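Local structure of cytochrome P450 (Rhodococcus erythropolis, 3WEC) at residues 46-59 / 322-335. The protein is a haem-dependent monooxygenase that hydroxylates the quinoline nitrogen of aurachin alkaloids, a step that confers their antibiotic activity. Numbering follows the deposited sequence.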
loop_
_atom_site.group_PDB
_atom_site.type_symbol
_atom_site.label_atom_id
_atom_site.label_comp_id
_atom_site.label_asym_id
_atom_site.label_seq_id
_atom_site.Cartn_x
_atom_site.Cartn_y
_atom_site.Cartn_z
ATOM N N ALA A 46 -2.888 -5.209 19.947
ATOM C CA ALA A 46 -1.627 -5.747 19.424
ATOM C C ALA A 46 -0.343 -5.184 20.063
ATOM O O ALA A 46 -0.374 -4.193 20.784
ATOM C CB ALA A 46 -1.589 -5.535 17.926
ATOM N N TRP A 47 0.784 -5.834 19.775
ATOM C CA TRP A 47 2.109 -5.292 20.048
ATOM C C TRP A 47 2.455 -4.250 19.024
ATOM O O TRP A 47 1.983 -4.315 17.890
ATOM C CB TRP A 47 3.122 -6.418 19.991
ATOM C CG TRP A 47 2.949 -7.327 21.176
ATOM C CD1 TRP A 47 2.094 -8.426 21.297
ATOM C CD2 TRP A 47 3.593 -7.197 22.486
ATOM N NE1 TRP A 47 2.180 -8.976 22.541
ATOM C CE2 TRP A 47 3.063 -8.294 23.310
ATOM C CE3 TRP A 47 4.537 -6.334 23.031
ATOM C CZ2 TRP A 47 3.475 -8.493 24.632
ATOM C CZ3 TRP A 47 4.942 -6.537 24.363
ATOM C CH2 TRP A 47 4.428 -7.598 25.140
ATOM N N ILE A 48 3.282 -3.278 19.414
ATOM C CA ILE A 48 3.728 -2.206 18.510
ATOM C C ILE A 48 5.242 -2.216 18.476
ATOM O O ILE A 48 5.873 -2.244 19.515
ATOM C CB ILE A 48 3.225 -0.811 18.959
ATOM C CG1 ILE A 48 1.733 -0.838 19.331
ATOM C CG2 ILE A 48 3.462 0.234 17.881
ATOM C CD1 ILE A 48 0.759 -1.179 18.205
ATOM N N VAL A 49 5.829 -2.204 17.286
ATOM C CA VAL A 49 7.287 -2.339 17.147
ATOM C C VAL A 49 7.861 -1.160 16.346
ATOM O O VAL A 49 7.377 -0.878 15.240
ATOM C CB VAL A 49 7.665 -3.674 16.460
ATOM C CG1 VAL A 49 9.158 -3.722 16.154
ATOM C CG2 VAL A 49 7.275 -4.858 17.329
ATOM N N ALA A 50 8.890 -0.491 16.897
ATOM C CA ALA A 50 9.304 0.829 16.388
ATOM C C ALA A 50 10.721 0.939 15.775
ATOM O O ALA A 50 10.986 1.838 14.963
ATOM C CB ALA A 50 9.103 1.892 17.477
ATOM N N ASP A 51 11.621 0.036 16.170
ATOM C CA ASP A 51 13.004 0.118 15.741
ATOM C C ASP A 51 13.281 -0.637 14.461
ATOM O O ASP A 51 12.856 -1.777 14.307
ATOM C CB ASP A 51 13.950 -0.383 16.854
ATOM C CG ASP A 51 13.656 -1.822 17.270
ATOM O OD1 ASP A 51 14.599 -2.643 17.263
ATOM O OD2 ASP A 51 12.482 -2.122 17.603
ATOM N N TYR A 52 14.036 -0.004 13.564
ATOM C CA TYR A 52 14.510 -0.672 12.349
ATOM C C TYR A 52 14.830 -2.157 12.550
ATOM O O TYR A 52 14.229 -3.010 11.897
ATOM C CB TYR A 52 15.741 0.016 11.721
ATOM C CG TYR A 52 16.181 -0.644 10.398
ATOM C CD1 TYR A 52 15.378 -0.545 9.248
ATOM C CD2 TYR A 52 17.392 -1.373 10.302
ATOM C CE1 TYR A 52 15.750 -1.146 8.046
ATOM C CE2 TYR A 52 17.774 -1.977 9.096
ATOM C CZ TYR A 52 16.945 -1.851 7.973
ATOM O OH TYR A 52 17.291 -2.427 6.781
ATOM N N THR A 53 15.751 -2.478 13.443
ATOM C CA THR A 53 16.267 -3.854 13.451
ATOM C C THR A 53 15.190 -4.901 13.757
ATOM O O THR A 53 15.075 -5.879 13.020
ATOM C CB THR A 53 17.527 -4.042 14.320
ATOM O OG1 THR A 53 18.432 -2.956 14.088
ATOM C CG2 THR A 53 18.232 -5.352 13.957
ATOM N N SER A 54 14.385 -4.669 14.803
ATOM C CA SER A 54 13.274 -5.582 15.177
ATOM C C SER A 54 12.193 -5.630 14.101
ATOM O O SER A 54 11.637 -6.699 13.817
ATOM C CB SER A 54 12.643 -5.198 16.530
ATOM O OG SER A 54 13.625 -4.979 17.548
ATOM N N CYS A 55 11.883 -4.467 13.520
ATOM C CA CYS A 55 10.926 -4.394 12.388
ATOM C C CYS A 55 11.321 -5.364 11.263
ATOM O O CYS A 55 10.484 -6.172 10.819
ATOM C CB CYS A 55 10.837 -2.974 11.837
ATOM S SG CYS A 55 9.755 -1.827 12.735
ATOM N N ASP A 56 12.582 -5.282 10.816
ATOM C CA ASP A 56 13.107 -6.143 9.751
ATOM C C ASP A 56 12.997 -7.564 10.217
ATOM O O ASP A 56 12.426 -8.410 9.547
ATOM C CB ASP A 56 14.577 -5.825 9.419
ATOM C CG ASP A 56 15.231 -6.898 8.540
ATOM O OD1 ASP A 56 15.443 -6.668 7.337
ATOM O OD2 ASP A 56 15.516 -7.990 9.047
ATOM N N LYS A 57 13.558 -7.801 11.394
ATOM C CA LYS A 57 13.577 -9.100 12.036
ATOM C C LYS A 57 12.196 -9.784 12.046
ATOM O O LYS A 57 12.076 -10.929 11.621
ATOM C CB LYS A 57 14.170 -8.950 13.447
ATOM C CG LYS A 57 15.671 -9.243 13.579
ATOM C CD LYS A 57 16.574 -8.594 12.522
ATOM C CE LYS A 57 18.069 -8.742 12.852
ATOM N NZ LYS A 57 18.491 -10.002 13.540
ATOM N N VAL A 58 11.162 -9.070 12.492
ATOM C CA VAL A 58 9.789 -9.620 12.548
ATOM C C VAL A 58 9.126 -9.834 11.167
ATOM O O VAL A 58 8.439 -10.848 10.943
ATOM C CB VAL A 58 8.867 -8.763 13.468
ATOM C CG1 VAL A 58 7.416 -9.237 13.413
ATOM C CG2 VAL A 58 9.375 -8.772 14.903
ATOM N N LEU A 59 9.311 -8.879 10.244
ATOM C CA LEU A 59 8.802 -9.046 8.859
ATOM C C LEU A 59 9.405 -10.306 8.204
ATOM O O LEU A 59 8.699 -11.044 7.507
ATOM C CB LEU A 59 9.070 -7.808 8.001
ATOM C CG LEU A 59 8.473 -6.455 8.439
ATOM C CD1 LEU A 59 9.117 -5.307 7.670
ATOM C CD2 LEU A 59 6.961 -6.411 8.308
ATOM N N ASP A 322 -0.570 -13.737 19.269
ATOM C CA ASP A 322 -0.593 -12.289 19.469
ATOM C C ASP A 322 -0.404 -11.610 18.115
ATOM O O ASP A 322 0.368 -12.086 17.267
ATOM C CB ASP A 322 0.510 -11.825 20.418
ATOM C CG ASP A 322 0.147 -11.992 21.911
ATOM O OD1 ASP A 322 -0.774 -12.771 22.268
ATOM O OD2 ASP A 322 0.826 -11.337 22.734
ATOM N N ALA A 323 -1.121 -10.504 17.931
ATOM C CA ALA A 323 -0.955 -9.619 16.778
ATOM C C ALA A 323 0.186 -8.638 17.043
ATOM O O ALA A 323 0.352 -8.144 18.165
ATOM C CB ALA A 323 -2.242 -8.868 16.514
ATOM N N VAL A 324 0.983 -8.387 16.015
ATOM C CA VAL A 324 2.135 -7.506 16.092
ATOM C C VAL A 324 2.026 -6.518 14.941
ATOM O O VAL A 324 1.903 -6.902 13.769
ATOM C CB VAL A 324 3.462 -8.291 15.975
ATOM C CG1 VAL A 324 4.655 -7.348 15.859
ATOM C CG2 VAL A 324 3.632 -9.230 17.158
ATOM N N MET A 325 2.042 -5.248 15.304
ATOM C CA MET A 325 1.942 -4.143 14.398
ATOM C C MET A 325 3.356 -3.659 14.129
ATOM O O MET A 325 4.025 -3.165 15.039
ATOM C CB MET A 325 1.176 -3.041 15.119
ATOM C CG MET A 325 0.091 -2.412 14.303
ATOM S SD MET A 325 -1.195 -3.626 13.989
ATOM C CE MET A 325 -2.385 -3.013 15.185
ATOM N N VAL A 326 3.836 -3.788 12.908
ATOM C CA VAL A 326 5.209 -3.390 12.623
ATOM C C VAL A 326 5.235 -1.974 12.051
ATOM O O VAL A 326 4.717 -1.753 10.961
ATOM C CB VAL A 326 5.889 -4.381 11.650
ATOM C CG1 VAL A 326 7.247 -3.859 11.219
ATOM C CG2 VAL A 326 6.033 -5.742 12.307
ATOM N N LEU A 327 5.838 -1.025 12.771
ATOM C CA LEU A 327 5.844 0.384 12.319
ATOM C C LEU A 327 6.910 0.684 11.288
ATOM O O LEU A 327 7.987 1.189 11.617
ATOM C CB LEU A 327 6.023 1.348 13.494
ATOM C CG LEU A 327 4.845 2.024 14.199
ATOM C CD1 LEU A 327 3.525 1.259 14.130
ATOM C CD2 LEU A 327 5.269 2.260 15.631
ATOM N N LEU A 328 6.609 0.347 10.046
ATOM C CA LEU A 328 7.464 0.624 8.900
ATOM C C LEU A 328 7.946 2.070 8.868
ATOM O O LEU A 328 9.129 2.329 8.607
ATOM C CB LEU A 328 6.691 0.309 7.622
ATOM C CG LEU A 328 5.936 -1.016 7.463
ATOM C CD1 LEU A 328 5.278 -0.999 6.100
ATOM C CD2 LEU A 328 6.862 -2.222 7.542
ATOM N N ALA A 329 7.029 3.009 9.154
ATOM C CA ALA A 329 7.289 4.441 9.095
ATOM C C ALA A 329 8.344 4.865 10.143
ATOM O O ALA A 329 9.241 5.665 9.837
ATOM C CB ALA A 329 5.990 5.227 9.266
ATOM N N SER A 330 8.237 4.306 11.349
ATOM C CA SER A 330 9.209 4.508 12.422
ATOM C C SER A 330 10.610 3.937 12.101
ATOM O O SER A 330 11.589 4.678 12.089
ATOM C CB SER A 330 8.672 3.906 13.717
ATOM O OG SER A 330 9.454 4.300 14.793
ATOM N N GLY A 331 10.689 2.641 11.819
ATOM C CA GLY A 331 11.942 2.012 11.450
ATOM C C GLY A 331 12.673 2.801 10.390
ATOM O O GLY A 331 13.830 3.093 10.546
ATOM N N ASN A 332 11.980 3.176 9.321
ATOM C CA ASN A 332 12.577 3.944 8.229
ATOM C C ASN A 332 13.379 5.180 8.659
ATOM O O ASN A 332 14.417 5.495 8.040
ATOM C CB ASN A 332 11.505 4.338 7.226
ATOM C CG ASN A 332 11.043 3.157 6.367
ATOM O OD1 ASN A 332 11.641 2.076 6.395
ATOM N ND2 ASN A 332 9.951 3.348 5.631
ATOM N N ARG A 333 12.887 5.883 9.696
ATOM C CA ARG A 333 13.495 7.127 10.143
ATOM C C ARG A 333 14.893 6.875 10.734
ATOM O O ARG A 333 15.715 7.786 10.829
ATOM C CB ARG A 333 12.573 7.924 11.098
ATOM C CG ARG A 333 11.326 8.524 10.442
ATOM C CD ARG A 333 11.671 9.263 9.152
ATOM N NE ARG A 333 10.519 9.924 8.517
ATOM C CZ ARG A 333 10.128 11.159 8.833
ATOM N NH1 ARG A 333 10.784 11.850 9.774
ATOM N NH2 ARG A 333 9.095 11.707 8.223
ATOM N N GLU A 334 15.174 5.614 11.061
ATOM C CA GLU A 334 16.534 5.210 11.464
ATOM C C GLU A 334 17.189 4.182 10.502
ATOM O O GLU A 334 18.218 3.606 10.830
ATOM C CB GLU A 334 16.576 4.738 12.943
ATOM C CG GLU A 334 15.795 3.457 13.249
ATOM C CD GLU A 334 15.969 2.960 14.675
ATOM O OE1 GLU A 334 16.299 3.773 15.554
ATOM O OE2 GLU A 334 15.786 1.746 14.926
ATOM N N ALA A 335 16.613 3.973 9.321
ATOM C CA ALA A 335 17.177 3.009 8.346
ATOM C C ALA A 335 18.464 3.517 7.664
ATOM O O ALA A 335 19.286 2.723 7.198
ATOM C CB ALA A 335 16.136 2.594 7.316
#
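Strand 47-49 pairs in parallel with strand 323-326, the two axes 4.6 Å apart and 25° askew. Trp47 N and O hydrogen-bond to Ala323 O and Met325 N, and Val49 N and O to Met325 O and Leu327 N. At the strand start Trp47 NE1 donates to Asp322 OD2 at 2.7 Å; the oxygen lies near the indole plane and is met on its anti side, with ring and carboxylate nearly coplanar. Ile48 lies alongside Met325, CD1 on CB at 3.6 Å, and its CG2 meets Leu327 CD2. On the other sheet face Val49 CG2 packs on Val324 CG1, while helix 52-59 lays Cys55, Val58 and Leu59 over Val326; Cys55 SG is 3.6 Å from Val326 CG1. Ser330 OG, turned away from its own backbone N (chi1 -169°), donates to Ala50 O at 2.9 Å. Glu334 OE2 weakly accepts from Tyr52 N at the first turn of helix 52-59, whose N-cap is Asp51. Because Gly331 has no side chain, helix 328-333 can come close to this turn, Tyr52 CA to Gly331 CA 3.8 Å. In this P450 beta-sheet, strands 39-41 and 303-307 flank the pair; helix 27-36 covers Ala50 and Ser330, and Leu59 and Leu328 touch the haem.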